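PDB 6IYT: type I modular polyketide synthase from Streptomyces albus subsp. albus, which probably loads an ethylmalonyl extender unit from coenzyme A onto the assembly line that builds the polyether salinomycin, through its acyltransferase domain. Local coordinates for residues Val209-Ile217 with Tyr365-Phe376; Arg265-Leu276 with Gly291-Glu302. All blocks are in the same frame, centred on the assembly; numbering follows the deposited sequence.

Interaction 1 of 2, residues Val209-Ile217 with Tyr365-Phe376; sequences VVGHSQGEI and YWFENCRRPVSF
Two donors converge on E216 OE2, and one of them also holds the turn in which S213 sits. The sequence G211-H212-S213-Q214-G215, with a type II' turn from H212 to G215 between strand 208-211 and the helix that follows, fits the nucleophile elbow of acyltransferases; S213 stands where the family's nucleophilic serine is expected and is probably that residue, and its OG is hydrogen-bonded to H320, consistent with the Ser-His pair of this family. The hydroxyl of Y365 gives the shortest bond, OH to E216 OE2 at 2.6 Å, arriving on the syn side and near the carboxylate plane. N369 ND2 meets the same OE2 at 2.9 Å, but from above that plane and along a bent path. Its other bond is straighter: ND2 to S213 O is 3.0 Å at 167°, in the amide plane of N369 yet well above the plane of the S213 carbonyl. Because E216 N reaches S213 O from the opposite face, this oxygen is gripped from both sides and the elbow backbone is steadied. CG of N369 stands opposite the backbone N (chi1 165°), which carries the amide off helix 363-371 toward the turn, while R238 donates to its OD1 and so fixes which way the amide faces. E216 OE1 in turn accepts from the backbone N of T350. Beside these polar groups, the six-membered ring of W366 takes I217 CG1 against CZ3 and has E216 O at its edge. Past the end of helix 363-371, F376 CE1 touches V210 CG1, and a methyl of V374 covers the H212 ring: CG1 lies 3.4 Å from the ring centroid, only 2° off its normal.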
loop_
_atom_site.group_PDB
_atom_site.type_symbol
_atom_site.label_atom_id
_atom_site.label_comp_id
_atom_site.label_asym_id
_atom_site.label_seq_id
_atom_site.Cartn_x
_atom_site.Cartn_y
_atom_site.Cartn_z
ATOM N N VAL A 209 -9.095 -3.330 -8.057
ATOM C CA VAL A 209 -8.219 -2.298 -7.494
ATOM C C VAL A 209 -9.038 -1.107 -7.028
ATOM O O VAL A 209 -10.154 -0.917 -7.488
ATOM C CB VAL A 209 -7.184 -1.796 -8.499
ATOM C CG1 VAL A 209 -6.256 -2.918 -8.947
ATOM C CG2 VAL A 209 -7.874 -1.139 -9.694
ATOM N N VAL A 210 -8.536 -0.422 -5.990
ATOM C CA VAL A 210 -9.152 0.821 -5.487
ATOM C C VAL A 210 -8.058 1.790 -5.140
ATOM O O VAL A 210 -7.042 1.417 -4.531
ATOM C CB VAL A 210 -10.010 0.598 -4.244
ATOM C CG1 VAL A 210 -10.757 1.864 -3.880
ATOM C CG2 VAL A 210 -10.980 -0.525 -4.459
ATOM N N GLY A 211 -8.225 3.020 -5.567
ATOM C CA GLY A 211 -7.256 4.065 -5.285
ATOM C C GLY A 211 -7.879 5.222 -4.507
ATOM O O GLY A 211 -9.110 5.451 -4.550
ATOM N N HIS A 212 -7.025 6.027 -3.914
ATOM C CA HIS A 212 -7.455 7.189 -3.130
ATOM C C HIS A 212 -6.773 8.433 -3.722
ATOM O O HIS A 212 -5.543 8.474 -3.818
ATOM C CB HIS A 212 -7.035 6.988 -1.679
ATOM C CG HIS A 212 -7.594 7.989 -0.747
ATOM N ND1 HIS A 212 -8.457 7.651 0.283
ATOM C CD2 HIS A 212 -7.472 9.331 -0.712
ATOM C CE1 HIS A 212 -8.734 8.741 0.988
ATOM N NE2 HIS A 212 -8.125 9.764 0.421
ATOM N N SER A 213 -7.569 9.364 -4.268
ATOM C CA SER A 213 -7.001 10.579 -4.868
ATOM C C SER A 213 -6.007 10.183 -5.991
ATOM O O SER A 213 -6.334 9.371 -6.802
ATOM C CB SER A 213 -6.317 11.400 -3.777
ATOM O OG SER A 213 -6.020 12.709 -4.237
ATOM N N GLN A 214 -4.757 10.680 -5.920
ATOM C CA GLN A 214 -3.716 10.364 -6.910
ATOM C C GLN A 214 -3.439 8.862 -6.987
ATOM O O GLN A 214 -2.976 8.351 -8.036
ATOM C CB GLN A 214 -2.401 11.116 -6.560
ATOM C CG GLN A 214 -1.792 10.640 -5.266
ATOM C CD GLN A 214 -0.665 11.496 -4.758
ATOM O OE1 GLN A 214 0.524 11.140 -4.908
ATOM N NE2 GLN A 214 -1.008 12.555 -4.041
ATOM N N GLY A 215 -3.775 8.133 -5.924
ATOM C CA GLY A 215 -3.621 6.684 -5.914
ATOM C C GLY A 215 -4.379 5.990 -7.035
ATOM O O GLY A 215 -4.090 4.836 -7.386
ATOM N N GLU A 216 -5.479 6.584 -7.462
ATOM C CA GLU A 216 -6.244 5.981 -8.545
ATOM C C GLU A 216 -5.417 5.896 -9.822
ATOM O O GLU A 216 -5.716 5.102 -10.690
ATOM C CB GLU A 216 -7.539 6.753 -8.786
ATOM C CG GLU A 216 -8.605 6.499 -7.723
ATOM C CD GLU A 216 -10.029 6.767 -8.209
ATOM O OE1 GLU A 216 -10.942 6.010 -7.803
ATOM O OE2 GLU A 216 -10.231 7.657 -9.077
ATOM N N ILE A 217 -4.440 6.791 -9.984
ATOM C CA ILE A 217 -3.568 6.728 -11.189
ATOM C C ILE A 217 -2.676 5.457 -11.140
ATOM O O ILE A 217 -2.580 4.691 -12.121
ATOM C CB ILE A 217 -2.687 7.968 -11.304
ATOM C CG1 ILE A 217 -3.542 9.239 -11.334
ATOM C CG2 ILE A 217 -1.810 7.867 -12.532
ATOM C CD1 ILE A 217 -2.758 10.513 -11.055
ATOM N N TYR A 365 -12.710 12.555 -16.072
ATOM C CA TYR A 365 -12.557 11.728 -14.848
ATOM C C TYR A 365 -11.424 12.209 -13.961
ATOM O O TYR A 365 -11.590 12.305 -12.768
ATOM C CB TYR A 365 -12.345 10.280 -15.192
ATOM C CG TYR A 365 -12.349 9.406 -13.984
ATOM C CD1 TYR A 365 -13.549 8.958 -13.429
ATOM C CD2 TYR A 365 -11.172 9.126 -13.310
ATOM C CE1 TYR A 365 -13.565 8.230 -12.250
ATOM C CE2 TYR A 365 -11.181 8.450 -12.099
ATOM C CZ TYR A 365 -12.356 7.897 -11.645
ATOM O OH TYR A 365 -12.371 7.271 -10.440
ATOM N N TRP A 366 -10.273 12.517 -14.543
ATOM C CA TRP A 366 -9.140 12.927 -13.759
ATOM C C TRP A 366 -9.309 14.325 -13.157
ATOM O O TRP A 366 -8.872 14.555 -12.032
ATOM C CB TRP A 366 -7.855 12.816 -14.534
ATOM C CG TRP A 366 -7.515 11.404 -14.869
ATOM C CD1 TRP A 366 -7.545 10.829 -16.110
ATOM C CD2 TRP A 366 -7.293 10.339 -13.938
ATOM N NE1 TRP A 366 -7.364 9.482 -16.014
ATOM C CE2 TRP A 366 -7.258 9.139 -14.687
ATOM C CE3 TRP A 366 -7.260 10.267 -12.546
ATOM C CZ2 TRP A 366 -7.089 7.904 -14.097
ATOM C CZ3 TRP A 366 -7.057 9.020 -11.944
ATOM C CH2 TRP A 366 -6.950 7.864 -12.720
ATOM N N PHE A 367 -10.163 15.156 -13.772
ATOM C CA PHE A 367 -10.601 16.353 -13.099
ATOM C C PHE A 367 -11.481 16.032 -11.883
ATOM O O PHE A 367 -11.238 16.522 -10.804
ATOM C CB PHE A 367 -11.349 17.294 -14.012
ATOM C CG PHE A 367 -11.913 18.485 -13.287
ATOM C CD1 PHE A 367 -11.067 19.473 -12.824
ATOM C CD2 PHE A 367 -13.230 18.500 -12.892
ATOM C CE1 PHE A 367 -11.557 20.515 -12.036
ATOM C CE2 PHE A 367 -13.753 19.575 -12.152
ATOM C CZ PHE A 367 -12.902 20.572 -11.714
ATOM N N GLU A 368 -12.498 15.196 -12.068
ATOM C CA GLU A 368 -13.376 14.827 -10.955
ATOM C C GLU A 368 -12.576 14.164 -9.834
ATOM O O GLU A 368 -12.820 14.411 -8.650
ATOM C CB GLU A 368 -14.471 13.887 -11.439
ATOM C CG GLU A 368 -15.474 14.523 -12.398
ATOM C CD GLU A 368 -16.272 15.636 -11.762
ATOM O OE1 GLU A 368 -16.870 15.394 -10.676
ATOM O OE2 GLU A 368 -16.359 16.740 -12.388
ATOM N N ASN A 369 -11.605 13.338 -10.204
ATOM C CA ASN A 369 -10.758 12.671 -9.203
ATOM C C ASN A 369 -10.045 13.666 -8.275
ATOM O O ASN A 369 -9.954 13.422 -7.071
ATOM C CB ASN A 369 -9.768 11.764 -9.895
ATOM C CG ASN A 369 -8.646 11.317 -8.995
ATOM O OD1 ASN A 369 -7.595 12.004 -8.891
ATOM N ND2 ASN A 369 -8.782 10.142 -8.442
ATOM N N CYS A 370 -9.617 14.820 -8.796
ATOM C CA CYS A 370 -8.948 15.786 -7.938
ATOM C C CYS A 370 -9.854 16.869 -7.379
ATOM O O CYS A 370 -9.502 17.522 -6.419
ATOM C CB CYS A 370 -7.742 16.383 -8.609
ATOM S SG CYS A 370 -8.067 17.467 -9.992
ATOM N N ARG A 371 -11.088 16.924 -7.856
ATOM C CA ARG A 371 -12.069 17.916 -7.361
ATOM C C ARG A 371 -12.974 17.380 -6.292
ATOM O O ARG A 371 -13.275 18.078 -5.310
ATOM C CB ARG A 371 -12.901 18.464 -8.534
ATOM C CG ARG A 371 -14.057 19.356 -8.110
ATOM C CD ARG A 371 -13.589 20.648 -7.462
ATOM N NE ARG A 371 -14.710 21.452 -6.934
ATOM C CZ ARG A 371 -15.256 21.313 -5.717
ATOM N NH1 ARG A 371 -16.209 22.163 -5.326
ATOM N NH2 ARG A 371 -14.895 20.336 -4.894
ATOM N N ARG A 372 -13.476 16.180 -6.479
ATOM C CA ARG A 372 -14.467 15.627 -5.556
ATOM C C ARG A 372 -13.802 15.083 -4.311
ATOM O O ARG A 372 -12.739 14.473 -4.393
ATOM C CB ARG A 372 -15.258 14.540 -6.223
ATOM C CG ARG A 372 -15.929 14.987 -7.512
ATOM C CD ARG A 372 -17.357 15.487 -7.270
ATOM N NE ARG A 372 -17.416 16.903 -6.928
ATOM C CZ ARG A 372 -17.474 17.895 -7.825
ATOM N NH1 ARG A 372 -17.603 19.157 -7.420
ATOM N NH2 ARG A 372 -17.382 17.634 -9.113
ATOM N N PRO A 373 -14.489 15.182 -3.177
ATOM C CA PRO A 373 -14.100 14.398 -1.982
ATOM C C PRO A 373 -13.961 12.924 -2.280
ATOM O O PRO A 373 -14.702 12.369 -3.108
ATOM C CB PRO A 373 -15.263 14.646 -0.992
ATOM C CG PRO A 373 -16.391 15.146 -1.838
ATOM C CD PRO A 373 -15.752 15.910 -2.965
ATOM N N VAL A 374 -13.006 12.299 -1.636
ATOM C CA VAL A 374 -12.735 10.878 -1.826
ATOM C C VAL A 374 -13.725 10.064 -0.990
ATOM O O VAL A 374 -13.638 10.028 0.245
ATOM C CB VAL A 374 -11.283 10.542 -1.419
ATOM C CG1 VAL A 374 -10.917 9.119 -1.852
ATOM C CG2 VAL A 374 -10.308 11.534 -2.035
ATOM N N SER A 375 -14.524 9.261 -1.666
ATOM C CA SER A 375 -15.493 8.426 -0.996
ATOM C C SER A 375 -14.923 7.051 -0.729
ATOM O O SER A 375 -15.334 6.088 -1.335
ATOM C CB SER A 375 -16.757 8.304 -1.840
ATOM O OG SER A 375 -17.344 9.555 -2.003
ATOM N N PHE A 376 -13.955 6.950 0.165
ATOM C CA PHE A 376 -13.250 5.671 0.306
ATOM C C PHE A 376 -14.053 4.693 1.222
ATOM O O PHE A 376 -14.292 3.545 0.841
ATOM C CB PHE A 376 -11.822 5.909 0.839
ATOM C CG PHE A 376 -11.025 4.651 1.042
ATOM C CD1 PHE A 376 -10.490 3.970 -0.048
ATOM C CD2 PHE A 376 -10.847 4.130 2.294
ATOM C CE1 PHE A 376 -9.728 2.820 0.146
ATOM C CE2 PHE A 376 -10.094 2.981 2.499
ATOM C CZ PHE A 376 -9.536 2.329 1.414
#

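Interaction 2 of 2, residues Arg265-Leu276 with Gly291-Glu302; sequences RIARFNGDAEVL and GQVAALEELVAE
In the smaller, ferredoxin-like part of the acyltransferase, the end of helix 259-266 and the chain that follows it pack against helix 293-305, the two elements joined by the hairpin of strands 276-283 and 286-291. The apolar centre is A295 CB, which V275 CG1 meets at 3.6 Å, F269 CD1 at 3.7 Å and L276 CD2 at 3.9 Å. Further along the helix L299 CD2 touches I266 CG2 and L276 CD1, so that I266, F269, V275 and L276 all pack on the side of the helix that carries A295 and L299. The F269 ring has L276 CD1 over one face, toward the rim, and offers its edge at CE1 to E298 OE2. Toward solvent a salt-bridge network closes the contact. R268 holds E298 OE1 with both NH1 and NH2, each at 3.1 Å, the acceptor lying in the guanidinium plane while the two nitrogens stand above one face of the carboxylate. NH2 also bonds E302 OE1 at 2.7 Å, nearly end-on to that oxygen. CG of R268 is wedged between its own backbone N and carbonyl carbon (chi1 69°), and from there the chain runs extended to NE, laying the guanidinium across F269 CZ and up to the two glutamates. At the other end of the contact L276 and G291 form an antiparallel, non-hydrogen-bonded pair, and Q292 N donates to V275 O; Q292 also serves as N-cap, its OE1 accepting from A295 N. N270 OD1 takes both V275 N and L276 N, fastening the returning loop. One water ties the charged groups together, accepting from R268 NE and donating to R265 O and, at 2.7 Å, to E302 OE2.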
loop_
_atom_site.group_PDB
_atom_site.type_symbol
_atom_site.label_atom_id
_atom_site.label_comp_id
_atom_site.label_asym_id
_atom_site.label_seq_id
_atom_site.Cartn_x
_atom_site.Cartn_y
_atom_site.Cartn_z
ATOM N N ARG A 265 -17.334 21.531 13.382
ATOM C CA ARG A 265 -16.175 22.290 13.788
ATOM C C ARG A 265 -15.651 23.221 12.713
ATOM O O ARG A 265 -15.028 24.205 13.020
ATOM C CB ARG A 265 -15.066 21.343 14.252
ATOM C CG ARG A 265 -15.460 20.499 15.473
ATOM C CD ARG A 265 -14.329 20.372 16.472
ATOM N NE ARG A 265 -14.551 19.357 17.538
ATOM C CZ ARG A 265 -15.631 18.555 17.656
ATOM N NH1 ARG A 265 -15.704 17.708 18.671
ATOM N NH2 ARG A 265 -16.650 18.617 16.805
ATOM N N ILE A 266 -15.925 22.936 11.439
ATOM C CA ILE A 266 -15.390 23.821 10.377
ATOM C C ILE A 266 -16.360 24.956 9.956
ATOM O O ILE A 266 -15.973 25.884 9.268
ATOM C CB ILE A 266 -14.926 23.037 9.134
ATOM C CG1 ILE A 266 -16.076 22.316 8.486
ATOM C CG2 ILE A 266 -13.797 22.076 9.499
ATOM C CD1 ILE A 266 -15.724 21.731 7.130
ATOM N N ALA A 267 -17.617 24.853 10.355
ATOM C CA ALA A 267 -18.624 25.840 9.919
ATOM C C ALA A 267 -18.180 27.277 10.204
ATOM O O ALA A 267 -18.364 28.166 9.386
ATOM C CB ALA A 267 -19.943 25.550 10.603
ATOM N N ARG A 268 -17.505 27.490 11.332
ATOM C CA ARG A 268 -17.159 28.830 11.713
ATOM C C ARG A 268 -16.160 29.473 10.791
ATOM O O ARG A 268 -16.004 30.679 10.810
ATOM C CB ARG A 268 -16.671 28.888 13.147
ATOM C CG ARG A 268 -15.313 28.236 13.406
ATOM C CD ARG A 268 -14.912 28.461 14.854
ATOM N NE ARG A 268 -13.674 27.768 15.189
ATOM C CZ ARG A 268 -12.474 28.299 15.073
ATOM N NH1 ARG A 268 -12.336 29.516 14.565
ATOM N NH2 ARG A 268 -11.406 27.588 15.412
ATOM N N PHE A 269 -15.515 28.663 9.920
ATOM C CA PHE A 269 -14.528 29.188 8.988
ATOM C C PHE A 269 -15.158 29.591 7.666
ATOM O O PHE A 269 -14.520 30.237 6.870
ATOM C CB PHE A 269 -13.398 28.133 8.711
ATOM C CG PHE A 269 -12.531 27.835 9.903
ATOM C CD1 PHE A 269 -11.376 28.553 10.131
ATOM C CD2 PHE A 269 -12.805 26.752 10.725
ATOM C CE1 PHE A 269 -10.515 28.204 11.156
ATOM C CE2 PHE A 269 -11.992 26.450 11.811
ATOM C CZ PHE A 269 -10.853 27.201 12.039
ATOM N N ASN A 270 -16.397 29.163 7.425
ATOM C CA ASN A 270 -16.950 29.118 6.081
ATOM C C ASN A 270 -18.148 30.052 5.911
ATOM O O ASN A 270 -19.072 29.749 5.155
ATOM C CB ASN A 270 -17.369 27.687 5.746
ATOM C CG ASN A 270 -16.176 26.747 5.658
ATOM O OD1 ASN A 270 -15.088 27.180 5.327
ATOM N ND2 ASN A 270 -16.415 25.424 5.845
ATOM N N GLY A 271 -18.194 31.090 6.729
ATOM C CA GLY A 271 -19.338 32.023 6.730
ATOM C C GLY A 271 -19.480 32.787 5.431
ATOM O O GLY A 271 -20.609 33.089 4.998
ATOM N N ASP A 272 -18.342 33.095 4.795
ATOM C CA ASP A 272 -18.303 33.991 3.649
ATOM C C ASP A 272 -18.010 33.242 2.335
ATOM O O ASP A 272 -18.453 33.646 1.265
ATOM C CB ASP A 272 -17.230 35.056 3.877
ATOM C CG ASP A 272 -17.332 36.196 2.898
ATOM O OD1 ASP A 272 -18.438 36.404 2.335
ATOM O OD2 ASP A 272 -16.312 36.892 2.686
ATOM N N ALA A 273 -17.115 32.280 2.408
ATOM C CA ALA A 273 -16.725 31.495 1.244
ATOM C C ALA A 273 -16.210 30.181 1.770
ATOM O O ALA A 273 -16.062 30.021 2.984
ATOM C CB ALA A 273 -15.640 32.221 0.454
ATOM N N GLU A 274 -16.093 29.180 0.904
ATOM C CA GLU A 274 -15.529 27.903 1.338
ATOM C C GLU A 274 -14.060 28.091 1.713
ATOM O O GLU A 274 -13.243 28.450 0.864
ATOM C CB GLU A 274 -15.653 26.861 0.246
ATOM C CG GLU A 274 -15.149 25.476 0.660
ATOM C CD GLU A 274 -15.184 24.486 -0.483
ATOM O OE1 GLU A 274 -14.103 24.122 -0.995
ATOM O OE2 GLU A 274 -16.288 24.025 -0.814
ATOM N N VAL A 275 -13.719 27.832 2.971
ATOM C CA VAL A 275 -12.330 27.974 3.421
ATOM C C VAL A 275 -11.768 26.582 3.761
ATOM O O VAL A 275 -10.622 26.253 3.408
ATOM C CB VAL A 275 -12.227 28.926 4.617
ATOM C CG1 VAL A 275 -10.837 28.886 5.234
ATOM C CG2 VAL A 275 -12.586 30.350 4.183
ATOM N N LEU A 276 -12.600 25.771 4.407
ATOM C CA LEU A 276 -12.290 24.402 4.727
ATOM C C LEU A 276 -13.458 23.515 4.309
ATOM O O LEU A 276 -14.645 23.912 4.398
ATOM C CB LEU A 276 -12.079 24.230 6.246
ATOM C CG LEU A 276 -10.941 24.998 6.897
ATOM C CD1 LEU A 276 -10.883 24.616 8.351
ATOM C CD2 LEU A 276 -9.612 24.684 6.213
ATOM N N GLY A 291 -8.162 22.774 2.714
ATOM C CA GLY A 291 -8.426 24.180 2.578
ATOM C C GLY A 291 -7.227 25.039 2.897
ATOM O O GLY A 291 -6.095 24.549 3.012
ATOM N N GLN A 292 -7.500 26.300 3.193
ATOM C CA GLN A 292 -6.464 27.297 3.402
ATOM C C GLN A 292 -5.558 26.869 4.559
ATOM O O GLN A 292 -6.031 26.350 5.552
ATOM C CB GLN A 292 -7.144 28.631 3.721
ATOM C CG GLN A 292 -6.203 29.742 4.062
ATOM C CD GLN A 292 -6.843 30.744 4.995
ATOM O OE1 GLN A 292 -6.742 30.598 6.205
ATOM N NE2 GLN A 292 -7.745 31.544 4.450
ATOM N N VAL A 293 -4.254 27.098 4.420
ATOM C CA VAL A 293 -3.278 26.557 5.378
ATOM C C VAL A 293 -3.488 27.109 6.790
ATOM O O VAL A 293 -3.497 26.356 7.757
ATOM C CB VAL A 293 -1.835 26.848 4.928
ATOM C CG1 VAL A 293 -0.836 26.381 5.995
ATOM C CG2 VAL A 293 -1.564 26.169 3.598
ATOM N N ALA A 294 -3.661 28.418 6.903
ATOM C CA ALA A 294 -3.804 29.041 8.229
ATOM C C ALA A 294 -5.015 28.492 8.975
ATOM O O ALA A 294 -4.910 28.081 10.149
ATOM C CB ALA A 294 -3.905 30.549 8.093
ATOM N N ALA A 295 -6.145 28.437 8.292
ATOM C CA ALA A 295 -7.377 27.879 8.866
ATOM C C ALA A 295 -7.192 26.405 9.219
ATOM O O ALA A 295 -7.657 25.909 10.281
ATOM C CB ALA A 295 -8.512 28.048 7.883
ATOM N N LEU A 296 -6.520 25.679 8.327
ATOM C CA LEU A 296 -6.305 24.260 8.536
ATOM C C LEU A 296 -5.454 24.005 9.762
ATOM O O LEU A 296 -5.757 23.118 10.583
ATOM C CB LEU A 296 -5.644 23.654 7.305
ATOM C CG LEU A 296 -5.701 22.140 7.236
ATOM C CD1 LEU A 296 -7.133 21.643 7.063
ATOM C CD2 LEU A 296 -4.821 21.657 6.089
ATOM N N GLU A 297 -4.390 24.762 9.897
ATOM C CA GLU A 297 -3.524 24.672 11.089
ATOM C C GLU A 297 -4.244 25.060 12.374
ATOM O O GLU A 297 -4.021 24.451 13.422
ATOM C CB GLU A 297 -2.269 25.518 10.886
ATOM C CG GLU A 297 -1.373 24.950 9.786
ATOM C CD GLU A 297 -0.139 25.804 9.497
ATOM O OE1 GLU A 297 -0.135 27.000 9.867
ATOM O OE2 GLU A 297 0.796 25.290 8.826
ATOM N N GLU A 298 -5.110 26.061 12.293
ATOM C CA GLU A 298 -5.929 26.466 13.436
ATOM C C GLU A 298 -6.872 25.326 13.877
ATOM O O GLU A 298 -6.921 24.981 15.059
ATOM C CB GLU A 298 -6.730 27.767 13.117
ATOM C CG GLU A 298 -7.480 28.317 14.329
ATOM C CD GLU A 298 -8.395 29.503 14.032
ATOM O OE1 GLU A 298 -9.256 29.788 14.907
ATOM O OE2 GLU A 298 -8.222 30.181 12.981
ATOM N N LEU A 299 -7.526 24.678 12.917
ATOM C CA LEU A 299 -8.384 23.542 13.193
ATOM C C LEU A 299 -7.584 22.364 13.815
ATOM O O LEU A 299 -8.037 21.726 14.752
ATOM C CB LEU A 299 -9.089 23.084 11.907
ATOM C CG LEU A 299 -9.944 21.835 12.053
ATOM C CD1 LEU A 299 -11.195 22.130 12.874
ATOM C CD2 LEU A 299 -10.305 21.226 10.706
ATOM N N VAL A 300 -6.413 22.070 13.257
ATOM C CA VAL A 300 -5.599 20.955 13.751
ATOM C C VAL A 300 -5.166 21.201 15.203
ATOM O O VAL A 300 -5.290 20.317 16.041
ATOM C CB VAL A 300 -4.376 20.734 12.861
ATOM C CG1 VAL A 300 -3.357 19.819 13.549
ATOM C CG2 VAL A 300 -4.826 20.146 11.520
ATOM N N ALA A 301 -4.778 22.422 15.503
ATOM C CA ALA A 301 -4.341 22.776 16.857
ATOM C C ALA A 301 -5.505 22.730 17.853
ATOM O O ALA A 301 -5.367 22.197 18.953
ATOM C CB ALA A 301 -3.710 24.136 16.854
ATOM N N GLU A 302 -6.666 23.228 17.438
ATOM C CA GLU A 302 -7.890 23.127 18.264
ATOM C C GLU A 302 -8.199 21.674 18.597
ATOM O O GLU A 302 -8.519 21.330 19.733
ATOM C CB GLU A 302 -9.074 23.742 17.510
ATOM C CG GLU A 302 -10.395 23.696 18.266
ATOM C CD GLU A 302 -11.520 24.336 17.474
ATOM O OE1 GLU A 302 -11.434 25.550 17.219
ATOM O OE2 GLU A 302 -12.375 23.591 16.940
HETATM O O HOH W 1 -14.252 24.959 15.559
#

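The centres of the two contacts lie 23 Å apart, their nearest atoms about 5 Å, without touching. In chain order interaction 2 is nested within the loop that interaction 1 closes, between residues 217 and 365. Interaction 1 rests on the edge strand 208-211 of the four-stranded parallel sheet; interaction 2 packs helix 293-305, which lies against the five-stranded mixed sheet. The two are linked through that mixed sheet: the short, weakly bonded strand 374-375, at its edge, belongs to interaction 1 and runs parallel to 276-283, whose first residue, L276, belongs to interaction 2. The probable catalytic elbow thus sits where the larger and smaller parts meet, while interaction 2 builds the smaller part's periphery.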